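Local structure of precorrin-2 dehydrogenase (Bacillus megaterium, 3DFZ) at residues 42-45 with 46-50; 66-69 with 70-73; 144-147 with 148-151; 167-170 with 171-174; 176-179 with 180-184. The protein catalyses the NAD(+)-dependent dehydrogenation of precorrin-2 to sirohydrochlorin, a precursor of both siroheme and, by the anaerobic route, adenosylcobalamin. All coordinates share one frame; numbering follows the deposited sequence.

Interaction 1 of 5, residues 42-45 with 46-50; sequences IATR and RIKGF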
loop_
_atom_site.group_PDB
_atom_site.type_symbol
_atom_site.label_atom_id
_atom_site.label_comp_id
_atom_site.label_asym_id
_atom_site.label_seq_id
_atom_site.Cartn_x
_atom_site.Cartn_y
_atom_site.Cartn_z
ATOM N N ILE B 42 2.638 2.415 20.300
ATOM C CA ILE B 42 2.228 2.631 18.918
ATOM C C ILE B 42 3.305 3.380 18.074
ATOM O O ILE B 42 3.561 2.995 16.936
ATOM C CB ILE B 42 0.827 3.335 18.810
ATOM C CG1 ILE B 42 -0.143 2.795 19.875
ATOM C CG2 ILE B 42 0.227 3.165 17.395
ATOM C CD1 ILE B 42 -1.393 3.673 20.094
ATOM N N ALA B 43 3.911 4.435 18.631
ATOM C CA ALA B 43 4.994 5.176 17.952
ATOM C C ALA B 43 6.202 4.284 17.667
ATOM O O ALA B 43 6.756 4.312 16.568
ATOM C CB ALA B 43 5.402 6.409 18.751
ATOM N N THR B 44 6.577 3.477 18.654
ATOM C CA THR B 44 7.686 2.537 18.546
ATOM C C THR B 44 7.460 1.525 17.414
ATOM O O THR B 44 8.353 1.307 16.572
ATOM C CB THR B 44 7.880 1.787 19.875
ATOM O OG1 THR B 44 8.102 2.738 20.916
ATOM C CG2 THR B 44 9.049 0.819 19.815
ATOM N N ARG B 45 6.267 0.929 17.397
ATOM C CA ARG B 45 5.895 -0.059 16.389
ATOM C C ARG B 45 5.939 0.573 14.994
ATOM O O ARG B 45 6.516 -0.013 14.071
ATOM C CB ARG B 45 4.524 -0.669 16.734
ATOM C CG ARG B 45 3.712 -1.247 15.573
ATOM C CD ARG B 45 2.819 -2.459 15.976
ATOM N NE ARG B 45 2.411 -2.486 17.388
ATOM C CZ ARG B 45 1.290 -1.948 17.876
ATOM N NH1 ARG B 45 0.427 -1.309 17.081
ATOM N NH2 ARG B 45 1.033 -2.041 19.177
ATOM N N ARG B 46 5.372 1.778 14.856
ATOM C CA ARG B 46 5.392 2.503 13.585
ATOM C C ARG B 46 6.817 2.786 13.055
ATOM O O ARG B 46 7.093 2.531 11.889
ATOM C CB ARG B 46 4.583 3.807 13.677
ATOM C CG ARG B 46 3.070 3.639 13.779
ATOM C CD ARG B 46 2.457 3.084 12.473
ATOM N NE ARG B 46 0.983 3.060 12.475
ATOM C CZ ARG B 46 0.235 2.102 13.019
ATOM N NH1 ARG B 46 0.804 1.072 13.632
ATOM N NH2 ARG B 46 -1.092 2.182 12.958
ATOM N N ILE B 47 7.697 3.300 13.926
ATOM C CA ILE B 47 9.099 3.638 13.602
ATOM C C ILE B 47 9.888 2.421 13.122
ATOM O O ILE B 47 10.601 2.496 12.123
ATOM C CB ILE B 47 9.839 4.299 14.817
ATOM C CG1 ILE B 47 9.287 5.699 15.099
ATOM C CG2 ILE B 47 11.349 4.359 14.583
ATOM C CD1 ILE B 47 9.352 6.110 16.569
ATOM N N LYS B 48 9.755 1.305 13.836
ATOM C CA LYS B 48 10.309 0.025 13.392
ATOM C C LYS B 48 10.120 -0.194 11.900
ATOM O O LYS B 48 11.052 -0.597 11.222
ATOM C CB LYS B 48 9.685 -1.137 14.159
ATOM C CG LYS B 48 10.623 -1.784 15.152
ATOM C CD LYS B 48 9.860 -2.245 16.406
ATOM C CE LYS B 48 10.772 -2.954 17.423
ATOM N NZ LYS B 48 10.146 -3.040 18.790
ATOM N N GLY B 49 8.915 0.091 11.408
ATOM C CA GLY B 49 8.541 -0.068 10.001
ATOM C C GLY B 49 9.378 0.700 9.008
ATOM O O GLY B 49 9.609 0.225 7.893
ATOM N N PHE B 50 9.852 1.884 9.389
ATOM C CA PHE B 50 10.624 2.716 8.441
ATOM C C PHE B 50 12.047 3.116 8.898
ATOM O O PHE B 50 12.682 4.022 8.339
ATOM C CB PHE B 50 9.794 3.921 7.942
ATOM C CG PHE B 50 9.096 4.699 9.039
ATOM C CD1 PHE B 50 9.814 5.568 9.871
ATOM C CD2 PHE B 50 7.715 4.592 9.211
ATOM C CE1 PHE B 50 9.168 6.297 10.878
ATOM C CE2 PHE B 50 7.051 5.314 10.210
ATOM C CZ PHE B 50 7.782 6.170 11.053
#

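Interaction 2 of 5, residues 66-69 with 70-73; sequences AEIN and EWEA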
loop_
_atom_site.group_PDB
_atom_site.type_symbol
_atom_site.label_atom_id
_atom_site.label_comp_id
_atom_site.label_asym_id
_atom_site.label_seq_id
_atom_site.Cartn_x
_atom_site.Cartn_y
_atom_site.Cartn_z
ATOM N N ALA B 66 12.249 3.070 25.750
ATOM C CA ALA B 66 13.604 2.521 25.836
ATOM C C ALA B 66 14.214 2.122 24.474
ATOM O O ALA B 66 15.447 2.115 24.297
ATOM C CB ALA B 66 13.597 1.312 26.769
ATOM N N GLU B 67 13.337 1.747 23.544
ATOM C CA GLU B 67 13.726 1.350 22.195
ATOM C C GLU B 67 13.959 2.564 21.295
ATOM O O GLU B 67 14.920 2.586 20.540
ATOM C CB GLU B 67 12.703 0.382 21.587
ATOM C CG GLU B 67 11.280 0.596 22.070
ATOM C CD GLU B 67 10.787 -0.502 23.004
ATOM O OE1 GLU B 67 10.832 -1.689 22.615
ATOM O OE2 GLU B 67 10.338 -0.176 24.120
ATOM N N ILE B 68 13.089 3.571 21.381
ATOM C CA ILE B 68 13.353 4.846 20.730
ATOM C C ILE B 68 14.687 5.449 21.236
ATOM O O ILE B 68 15.517 5.894 20.442
ATOM C CB ILE B 68 12.156 5.834 20.837
ATOM C CG1 ILE B 68 10.891 5.217 20.207
ATOM C CG2 ILE B 68 12.477 7.154 20.139
ATOM C CD1 ILE B 68 9.564 5.943 20.536
ATOM N N ASN B 69 14.894 5.414 22.554
ATOM C CA ASN B 69 16.160 5.821 23.160
ATOM C C ASN B 69 17.371 5.116 22.590
ATOM O O ASN B 69 18.369 5.762 22.275
ATOM C CB ASN B 69 16.112 5.651 24.679
ATOM C CG ASN B 69 15.600 6.875 25.369
ATOM O OD1 ASN B 69 16.289 7.877 25.414
ATOM N ND2 ASN B 69 14.383 6.815 25.909
ATOM N N GLU B 70 17.279 3.796 22.450
ATOM C CA GLU B 70 18.364 2.990 21.874
ATOM C C GLU B 70 18.626 3.347 20.399
ATOM O O GLU B 70 19.787 3.409 19.974
ATOM C CB GLU B 70 18.073 1.496 22.042
ATOM C CG GLU B 70 19.132 0.520 21.479
ATOM C CD GLU B 70 20.570 0.686 22.033
ATOM O OE1 GLU B 70 20.839 1.534 22.926
ATOM O OE2 GLU B 70 21.455 -0.058 21.546
ATOM N N TRP B 71 17.552 3.573 19.641
ATOM C CA TRP B 71 17.641 4.032 18.255
ATOM C C TRP B 71 18.243 5.444 18.143
ATOM O O TRP B 71 19.038 5.713 17.254
ATOM C CB TRP B 71 16.261 3.997 17.580
ATOM C CG TRP B 71 15.703 2.605 17.376
ATOM C CD1 TRP B 71 16.405 1.474 17.072
ATOM C CD2 TRP B 71 14.321 2.218 17.434
ATOM N NE1 TRP B 71 15.549 0.407 16.939
ATOM C CE2 TRP B 71 14.264 0.832 17.156
ATOM C CE3 TRP B 71 13.123 2.909 17.681
ATOM C CZ2 TRP B 71 13.051 0.112 17.132
ATOM C CZ3 TRP B 71 11.911 2.193 17.651
ATOM C CH2 TRP B 71 11.893 0.809 17.386
ATOM N N GLU B 72 17.849 6.329 19.048
ATOM C CA GLU B 72 18.455 7.651 19.160
ATOM C C GLU B 72 19.956 7.539 19.458
ATOM O O GLU B 72 20.777 8.171 18.780
ATOM C CB GLU B 72 17.751 8.460 20.258
ATOM C CG GLU B 72 17.993 9.962 20.172
ATOM C CD GLU B 72 18.092 10.638 21.546
ATOM O OE1 GLU B 72 18.228 9.920 22.590
ATOM O OE2 GLU B 72 18.059 11.895 21.551
ATOM N N ALA B 73 20.301 6.702 20.443
ATOM C CA ALA B 73 21.685 6.480 20.842
ATOM C C ALA B 73 22.492 5.776 19.762
ATOM O O ALA B 73 23.721 5.887 19.724
ATOM C CB ALA B 73 21.747 5.704 22.151
#

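Interaction 3 of 5, residues 144-147 with 148-151; sequences ISTD and GASP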
loop_
_atom_site.group_PDB
_atom_site.type_symbol
_atom_site.label_atom_id
_atom_site.label_comp_id
_atom_site.label_asym_id
_atom_site.label_seq_id
_atom_site.Cartn_x
_atom_site.Cartn_y
_atom_site.Cartn_z
ATOM N N ILE B 144 -2.474 -6.587 3.759
ATOM C CA ILE B 144 -3.912 -6.765 3.845
ATOM C C ILE B 144 -4.561 -5.582 4.539
ATOM O O ILE B 144 -4.115 -5.184 5.613
ATOM C CB ILE B 144 -4.280 -8.005 4.707
ATOM C CG1 ILE B 144 -3.529 -9.261 4.243
ATOM C CG2 ILE B 144 -5.839 -8.191 4.759
ATOM C CD1 ILE B 144 -2.293 -9.658 5.048
ATOM N N SER B 145 -5.633 -5.055 3.962
ATOM C CA SER B 145 -6.382 -3.986 4.601
ATOM C C SER B 145 -7.872 -4.181 4.401
ATOM O O SER B 145 -8.303 -4.780 3.425
ATOM C CB SER B 145 -5.963 -2.629 4.006
ATOM O OG SER B 145 -6.598 -1.528 4.653
ATOM N N THR B 146 -8.658 -3.676 5.342
ATOM C CA THR B 146 -10.094 -3.596 5.166
ATOM C C THR B 146 -10.534 -2.143 5.362
ATOM O O THR B 146 -11.703 -1.874 5.672
ATOM C CB THR B 146 -10.896 -4.548 6.109
ATOM O OG1 THR B 146 -10.734 -4.136 7.465
ATOM C CG2 THR B 146 -10.472 -6.020 5.963
ATOM N N ASP B 147 -9.588 -1.208 5.196
ATOM C CA ASP B 147 -9.860 0.229 5.313
ATOM C C ASP B 147 -10.396 0.528 6.702
ATOM O O ASP B 147 -11.298 1.343 6.877
ATOM C CB ASP B 147 -10.872 0.647 4.233
ATOM C CG ASP B 147 -10.744 2.093 3.822
ATOM O OD1 ASP B 147 -9.763 2.755 4.225
ATOM O OD2 ASP B 147 -11.627 2.579 3.078
ATOM N N GLY B 148 -9.866 -0.180 7.689
ATOM C CA GLY B 148 -10.371 -0.068 9.060
ATOM C C GLY B 148 -11.812 -0.517 9.324
ATOM O O GLY B 148 -12.333 -0.299 10.429
ATOM N N ALA B 149 -12.467 -1.140 8.336
ATOM C CA ALA B 149 -13.819 -1.692 8.522
ATOM C C ALA B 149 -13.866 -2.709 9.686
ATOM O O ALA B 149 -14.828 -2.744 10.453
ATOM C CB ALA B 149 -14.305 -2.348 7.248
ATOM N N SER B 150 -12.814 -3.521 9.802
ATOM C CA SER B 150 -12.764 -4.567 10.794
ATOM C C SER B 150 -11.344 -5.047 10.999
ATOM O O SER B 150 -10.881 -5.909 10.268
ATOM C CB SER B 150 -13.673 -5.747 10.393
ATOM O OG SER B 150 -13.633 -6.753 11.384
ATOM N N PRO B 151 -10.654 -4.508 12.030
ATOM C CA PRO B 151 -9.325 -4.998 12.423
ATOM C C PRO B 151 -9.286 -6.504 12.682
ATOM O O PRO B 151 -8.266 -7.134 12.438
ATOM C CB PRO B 151 -9.021 -4.218 13.723
ATOM C CG PRO B 151 -9.825 -2.991 13.621
ATOM C CD PRO B 151 -11.053 -3.308 12.800
#

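Interaction 4 of 5, residues 167-170 with 171-174; sequences ESYT and QYTQ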
loop_
_atom_site.group_PDB
_atom_site.type_symbol
_atom_site.label_atom_id
_atom_site.label_comp_id
_atom_site.label_asym_id
_atom_site.label_seq_id
_atom_site.Cartn_x
_atom_site.Cartn_y
_atom_site.Cartn_z
ATOM N N GLU B 167 6.400 -21.282 5.303
ATOM C CA GLU B 167 7.851 -21.114 5.181
ATOM C C GLU B 167 8.464 -21.670 3.905
ATOM O O GLU B 167 9.599 -21.336 3.603
ATOM C CB GLU B 167 8.575 -21.736 6.384
ATOM C CG GLU B 167 8.318 -21.022 7.711
ATOM C CD GLU B 167 7.069 -21.520 8.413
ATOM O OE1 GLU B 167 6.258 -22.254 7.791
ATOM O OE2 GLU B 167 6.902 -21.180 9.606
ATOM N N SER B 168 7.733 -22.505 3.163
ATOM C CA SER B 168 8.172 -22.901 1.827
ATOM C C SER B 168 8.372 -21.696 0.923
ATOM O O SER B 168 9.263 -21.721 0.091
ATOM C CB SER B 168 7.197 -23.881 1.154
ATOM O OG SER B 168 5.939 -23.275 0.921
ATOM N N TYR B 169 7.559 -20.649 1.072
ATOM C CA TYR B 169 7.735 -19.446 0.234
ATOM C C TYR B 169 9.009 -18.651 0.605
ATOM O O TYR B 169 9.576 -17.944 -0.223
ATOM C CB TYR B 169 6.481 -18.575 0.257
ATOM C CG TYR B 169 5.354 -19.185 -0.555
ATOM C CD1 TYR B 169 5.160 -18.817 -1.884
ATOM C CD2 TYR B 169 4.519 -20.168 -0.013
ATOM C CE1 TYR B 169 4.163 -19.395 -2.648
ATOM C CE2 TYR B 169 3.502 -20.738 -0.772
ATOM C CZ TYR B 169 3.337 -20.348 -2.088
ATOM O OH TYR B 169 2.324 -20.873 -2.849
ATOM N N THR B 170 9.474 -18.814 1.836
ATOM C CA THR B 170 10.682 -18.119 2.271
ATOM C C THR B 170 11.904 -18.634 1.503
ATOM O O THR B 170 12.684 -17.838 0.975
ATOM C CB THR B 170 10.869 -18.227 3.796
ATOM O OG1 THR B 170 9.659 -17.807 4.456
ATOM C CG2 THR B 170 12.015 -17.373 4.265
ATOM N N GLN B 171 12.057 -19.952 1.447
ATOM C CA GLN B 171 13.108 -20.603 0.701
ATOM C C GLN B 171 12.974 -20.415 -0.842
ATOM O O GLN B 171 13.974 -20.302 -1.573
ATOM C CB GLN B 171 13.061 -22.112 1.022
ATOM C CG GLN B 171 14.239 -22.910 0.475
ATOM C CD GLN B 171 14.175 -23.191 -1.013
ATOM O OE1 GLN B 171 13.086 -23.317 -1.599
ATOM N NE2 GLN B 171 15.360 -23.331 -1.642
ATOM N N TYR B 172 11.737 -20.465 -1.312
ATOM C CA TYR B 172 11.419 -20.385 -2.740
ATOM C C TYR B 172 11.739 -19.011 -3.340
ATOM O O TYR B 172 12.279 -18.925 -4.437
ATOM C CB TYR B 172 9.937 -20.747 -2.937
ATOM C CG TYR B 172 9.445 -20.772 -4.377
ATOM C CD1 TYR B 172 10.214 -21.327 -5.410
ATOM C CD2 TYR B 172 8.204 -20.248 -4.701
ATOM C CE1 TYR B 172 9.748 -21.348 -6.692
ATOM C CE2 TYR B 172 7.733 -20.278 -6.001
ATOM C CZ TYR B 172 8.494 -20.834 -6.977
ATOM O OH TYR B 172 7.977 -20.859 -8.253
ATOM N N THR B 173 11.420 -17.931 -2.629
ATOM C CA THR B 173 11.719 -16.606 -3.189
ATOM C C THR B 173 13.218 -16.344 -3.153
ATOM O O THR B 173 13.715 -15.497 -3.895
ATOM C CB THR B 173 10.913 -15.460 -2.521
ATOM O OG1 THR B 173 11.062 -15.509 -1.080
ATOM C CG2 THR B 173 9.448 -15.611 -2.888
ATOM N N GLN B 174 13.933 -17.096 -2.313
ATOM C CA GLN B 174 15.393 -17.076 -2.337
ATOM C C GLN B 174 15.917 -17.763 -3.585
ATOM O O GLN B 174 16.826 -17.241 -4.228
ATOM C CB GLN B 174 16.014 -17.678 -1.045
ATOM C CG GLN B 174 17.557 -17.821 -1.066
ATOM C CD GLN B 174 18.338 -16.481 -1.222
ATOM O OE1 GLN B 174 17.868 -15.410 -0.821
ATOM N NE2 GLN B 174 19.534 -16.563 -1.799
#

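Interaction 5 of 5, residues 176-179 with 180-184; sequences LYEC and RVLIH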
loop_
_atom_site.group_PDB
_atom_site.type_symbol
_atom_site.label_atom_id
_atom_site.label_comp_id
_atom_site.label_asym_id
_atom_site.label_seq_id
_atom_site.Cartn_x
_atom_site.Cartn_y
_atom_site.Cartn_z
ATOM N N LEU B 176 14.122 -18.049 -6.349
ATOM C CA LEU B 176 13.688 -17.167 -7.448
ATOM C C LEU B 176 14.564 -15.957 -7.601
ATOM O O LEU B 176 14.750 -15.467 -8.717
ATOM C CB LEU B 176 12.221 -16.707 -7.277
ATOM C CG LEU B 176 11.137 -17.789 -7.379
ATOM C CD1 LEU B 176 9.767 -17.220 -7.007
ATOM C CD2 LEU B 176 11.114 -18.375 -8.786
ATOM N N TYR B 177 15.066 -15.441 -6.481
ATOM C CA TYR B 177 15.941 -14.257 -6.493
ATOM C C TYR B 177 17.262 -14.586 -7.201
ATOM O O TYR B 177 17.669 -13.865 -8.126
ATOM C CB TYR B 177 16.185 -13.716 -5.073
ATOM C CG TYR B 177 16.989 -12.414 -5.080
ATOM C CD1 TYR B 177 16.382 -11.197 -5.429
ATOM C CD2 TYR B 177 18.341 -12.407 -4.770
ATOM C CE1 TYR B 177 17.102 -10.028 -5.464
ATOM C CE2 TYR B 177 19.063 -11.253 -4.793
ATOM C CZ TYR B 177 18.452 -10.055 -5.147
ATOM O OH TYR B 177 19.181 -8.880 -5.169
ATOM N N GLU B 178 17.908 -15.683 -6.791
ATOM C CA GLU B 178 19.126 -16.145 -7.455
ATOM C C GLU B 178 18.910 -16.388 -8.951
ATOM O O GLU B 178 19.738 -16.007 -9.756
ATOM C CB GLU B 178 19.688 -17.386 -6.766
ATOM C CG GLU B 178 20.967 -17.944 -7.367
ATOM C CD GLU B 178 21.561 -19.083 -6.536
ATOM O OE1 GLU B 178 21.124 -19.304 -5.375
ATOM O OE2 GLU B 178 22.495 -19.738 -7.034
ATOM N N CYS B 179 17.801 -17.021 -9.325
ATOM C CA CYS B 179 17.492 -17.180 -10.757
ATOM C C CYS B 179 17.418 -15.845 -11.480
ATOM O O CYS B 179 17.967 -15.732 -12.545
ATOM C CB CYS B 179 16.179 -17.932 -10.985
ATOM S SG CYS B 179 16.185 -19.626 -10.446
ATOM N N ARG B 180 16.731 -14.855 -10.900
ATOM C CA ARG B 180 16.597 -13.507 -11.485
ATOM C C ARG B 180 17.975 -12.889 -11.761
ATOM O O ARG B 180 18.263 -12.457 -12.880
ATOM C CB ARG B 180 15.770 -12.620 -10.557
ATOM C CG ARG B 180 15.310 -11.274 -11.105
ATOM C CD ARG B 180 13.934 -11.376 -11.775
ATOM N NE ARG B 180 13.246 -10.080 -11.828
ATOM C CZ ARG B 180 12.947 -9.404 -12.939
ATOM N NH1 ARG B 180 13.250 -9.883 -14.142
ATOM N NH2 ARG B 180 12.326 -8.235 -12.839
ATOM N N VAL B 181 18.831 -12.904 -10.739
ATOM C CA VAL B 181 20.234 -12.466 -10.824
ATOM C C VAL B 181 20.952 -13.138 -11.994
ATOM O O VAL B 181 21.513 -12.450 -12.859
ATOM C CB VAL B 181 21.000 -12.749 -9.489
ATOM C CG1 VAL B 181 22.540 -12.580 -9.654
ATOM C CG2 VAL B 181 20.465 -11.881 -8.363
ATOM N N LEU B 182 20.933 -14.467 -12.026
ATOM C CA LEU B 182 21.658 -15.211 -13.055
ATOM C C LEU B 182 21.093 -15.030 -14.460
ATOM O O LEU B 182 21.829 -15.101 -15.425
ATOM C CB LEU B 182 21.777 -16.700 -12.705
ATOM C CG LEU B 182 22.661 -17.076 -11.502
ATOM C CD1 LEU B 182 22.671 -18.578 -11.268
ATOM C CD2 LEU B 182 24.093 -16.532 -11.673
ATOM N N ILE B 183 19.791 -14.800 -14.567
ATOM C CA ILE B 183 19.119 -14.674 -15.866
ATOM C C ILE B 183 19.310 -13.269 -16.463
ATOM O O ILE B 183 19.396 -13.113 -17.678
ATOM C CB ILE B 183 17.605 -15.099 -15.761
ATOM C CG1 ILE B 183 17.516 -16.621 -15.524
ATOM C CG2 ILE B 183 16.803 -14.657 -16.988
ATOM C CD1 ILE B 183 16.185 -17.148 -15.019
ATOM N N HIS B 184 19.388 -12.268 -15.587
ATOM C CA HIS B 184 19.576 -10.865 -15.960
ATOM C C HIS B 184 20.903 -10.617 -16.695
ATOM O O HIS B 184 20.982 -9.761 -17.581
ATOM C CB HIS B 184 19.489 -9.987 -14.705
ATOM C CG HIS B 184 19.738 -8.530 -14.952
ATOM N ND1 HIS B 184 18.745 -7.664 -15.363
ATOM C CD2 HIS B 184 20.862 -7.784 -14.830
ATOM C CE1 HIS B 184 19.249 -6.449 -15.493
ATOM N NE2 HIS B 184 20.531 -6.494 -15.176
#

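Interaction 1 of 5, residues 42-45 with 46-50
Arg46, Ile47 and Lys48 each reach back one helical turn with their backbone N to the carbonyls of Ile42, Ala43 and Thr44. The Lys48 N to Thr44 O bond is 3.1 Å long. Side-chain contacts follow the same spacing. Ile42 CG2 sits over one face of the Arg46 guanidinium, 4.3 Å from NH1, while on the Ala43 side Ile47 CD1 bends back to 3.2 Å from Ala43 O. Thr44 and Lys48 run side by side and point the same way, with CG2 of Thr44 4.1 Å from Lys48 NZ. This helix links strands 33-37 and 56-60 in a beta-alpha-beta unit; Ala43 fits the last position of a Rossmann-type GxGxxA pattern, and Ile42 probably contributes to the NAD(+) site, by analogy with related enzymes. Two like charges lie near each other: Arg45 NH1 and Arg46 NH1 stand 4.2 Å apart, with their guanidinium planes turned 56° to each other. Bends at chi2 and chi3 (26°) bring the Arg45 guanidinium beside that of Arg46. Arg46 NE bonds to Asn119 OD1, which limits rotation of the group. Thr44 OG1 bonds to Gly40 O and Ser65 OG.

Interaction 2 of 5, residues 66-69 with 70-73
Trp71 lies across the backbone of the preceding turn, and here the packing is close. Glu67 O stands 3.0 Å above one face of the indole, offset toward its rim and 3.2 Å from Trp71 CD2, while the same oxygen accepts the backbone N of Trp71 at 3.0 Å. Ile68 CG1 approaches the six-membered ring at 4.1 Å from Trp71 CE3, the two side chains crossing at a slant. With Trp71 CG anti to its carbonyl carbon (chi1 -67°), the ring is laid back along the helix over these residues. Helix 66-73 connects strands 56-60 and 77-80 in a beta-alpha-beta unit of the NAD(P)-binding domain; Ile68 packs on Leu77 and Val79, and Trp71 also touches Thr44 and Lys48 of helix 41-50. The Asn69-Glu72 contact is polar and looser. These side chains run alongside each other, pointing the same way, yet their nearest oxygens, Asn69 OD1 and Glu72 OE1, remain 4.0 Å apart with amide and carboxylate planes 72° from parallel. Asn69 ND2 bonds to Ser65 O, and Glu72 makes a salt bridge to Arg81. Ala66, Glu70 and Ala73 form the exposed side, where Glu70 CB touches Ala66 O (3.5 Å) and its carboxylate leads away.

Interaction 3 of 5, residues 144-147 with 148-151
Thr146 meets Ala149 and Ser150 through two hydrogen bonds, one from its main chain and one from its side chain. In the first, Ala149 N donates to Thr146 O at 2.9 Å and closes a type I' beta turn from Thr146 to Ala149. The donor lies well above the carbonyl plane, 55° out of it. Asp147 and Gly148 fill the central positions, both with positive phi.

The second bond uses the hydroxyl: Thr146 OG1 accepts from Ser150 N at 3.2 Å. This oxygen is tucked between the backbone N and the carbonyl carbon of its own residue (chi1 66°), which turns it inward across the turn. It is also hydrogen-bonded to Thr154 OG1 of helix 151-164. A third hydroxyl bond precedes the turn, where Ser145 OG accepts Asp147 N at 3.1 Å, an ST turn. Ser150 is the N-cap of the helix that follows, its OG bonded to Leu153 N.

Beyond the bonds, Ala149 CB packs against the threonine, 4.0 Å from Thr146 OG1. Outside the turn, Ile144 and Ser145 pair in an antiparallel ladder with a strand of the second subunit, and Gly148 O accepts a bond from Arg180 of that subunit.

The chemistry implies that three hydroxyls, those of Ser145, Thr146 and Ser150, accept backbone N-H groups at the turn and the helix start, which is consistent with a well-defined passage from strand 140-145 into the helix beside the dimer interface.

Interaction 4 of 5, residues 167-170 with 171-174
Tyr169 and Tyr172 send their rings off the same side of helix 168-184, and Tyr169 CD1 comes at the edge of the Tyr172 ring, near its plane, 4.4 Å from Tyr172 CD2. Tyr172 CG is anti to its backbone N (chi1 -178°), whereas Tyr169 CG stands beside its own N (chi1 -74°); this difference helps bring the two rings together from adjacent turns. The far end of Tyr172 is fixed by a bond from OH to Ile200 O, and Tyr169 also meets the ring of Tyr165. Both tyrosines pack on the second subunit, Tyr169 on Ile157 and Tyr172 on Leu153 of that chain.

Thr173 faces the backbone instead. Its OG1 is placed between N and the carbonyl carbon (chi1 52°) and donates to Tyr169 O at 3.0 Å, while Thr173 N donates to the same oxygen, also at 3.0 Å. One residue earlier, Tyr172 N bonds to Ser168 O at 3.1 Å. These contacts belong to the start of the long helix of the SirC C-terminal domain.

Chemically, Tyr169 O carries two donors from one residue, so the threonine is gripped by both main chain and hydroxyl; this buried hydroxyl is satisfied first by Tyr169 O, with weak further bonds to Arg137 and Arg139.

Interaction 5 of 5, residues 176-179 with 180-184
Leu176 O accepts Arg180 N at 3.0 Å, the first of four consecutive helical bonds. The leucine side chain is turned to Ile200 and Ile201 rather than to the next turn.

Tyr177 makes the main side-chain contact. Val181 CG2 sits over one face of the phenol ring, 3.9 Å from Tyr177 CE2. Tyr177 CG is anti to its backbone N (chi1 -175°), which lays the ring beside the following turn where the valine methyl can cover it. The same methyl also stands 3.4 Å from Tyr177 O, the acceptor of a bond from Val181 N. Arg139 makes a cation-pi contact with this tyrosine.

Glu178 is extended, and its CG reaches Leu182 CD1 at 4.3 Å; its carbonyl O accepts Leu182 N at 3.0 Å.

Cys179 is buried and completes the series. Ile183 CD1 folds back to 4.1 Å from Cys179 CB and 3.4 Å from Cys179 O, which also takes the N-H of Ile183.

Around this end of helix 168-184, Cys179 packs on Phe215 and Leu216 of helix 209-218, and Ile183 on Leu196 and Leu197 of helix 190-199. Arg180 NE bonds to Gly148 O of the second subunit, while Tyr177 rests on Ala149 of that chain, so this part of the C-terminal helical domain takes part in the dimer interface.

From the N terminus the five contacts follow in series; none nests in or crosses another, and because the segments of each adjoin, none closes a loop. Interactions 1 and 2 lie on helices 41-50 and 66-73 of the NAD(P)-binding domain, and these helices touch, Lys48 CG coming to 3.7 Å from Trp71 CH2. They follow strands 33-37 and 56-60 of the parallel sheet. Interaction 3 leads from strand 140-145 to helix 151-164, its centre about 19 Å from that of interaction 1. Interactions 4 and 5 share helix 168-184, their centres about 14 Å apart. Interactions 3, 4 and 5 touch the second subunit, as does Phe50 of interaction 1, tying the central and C-terminal parts into the dimer.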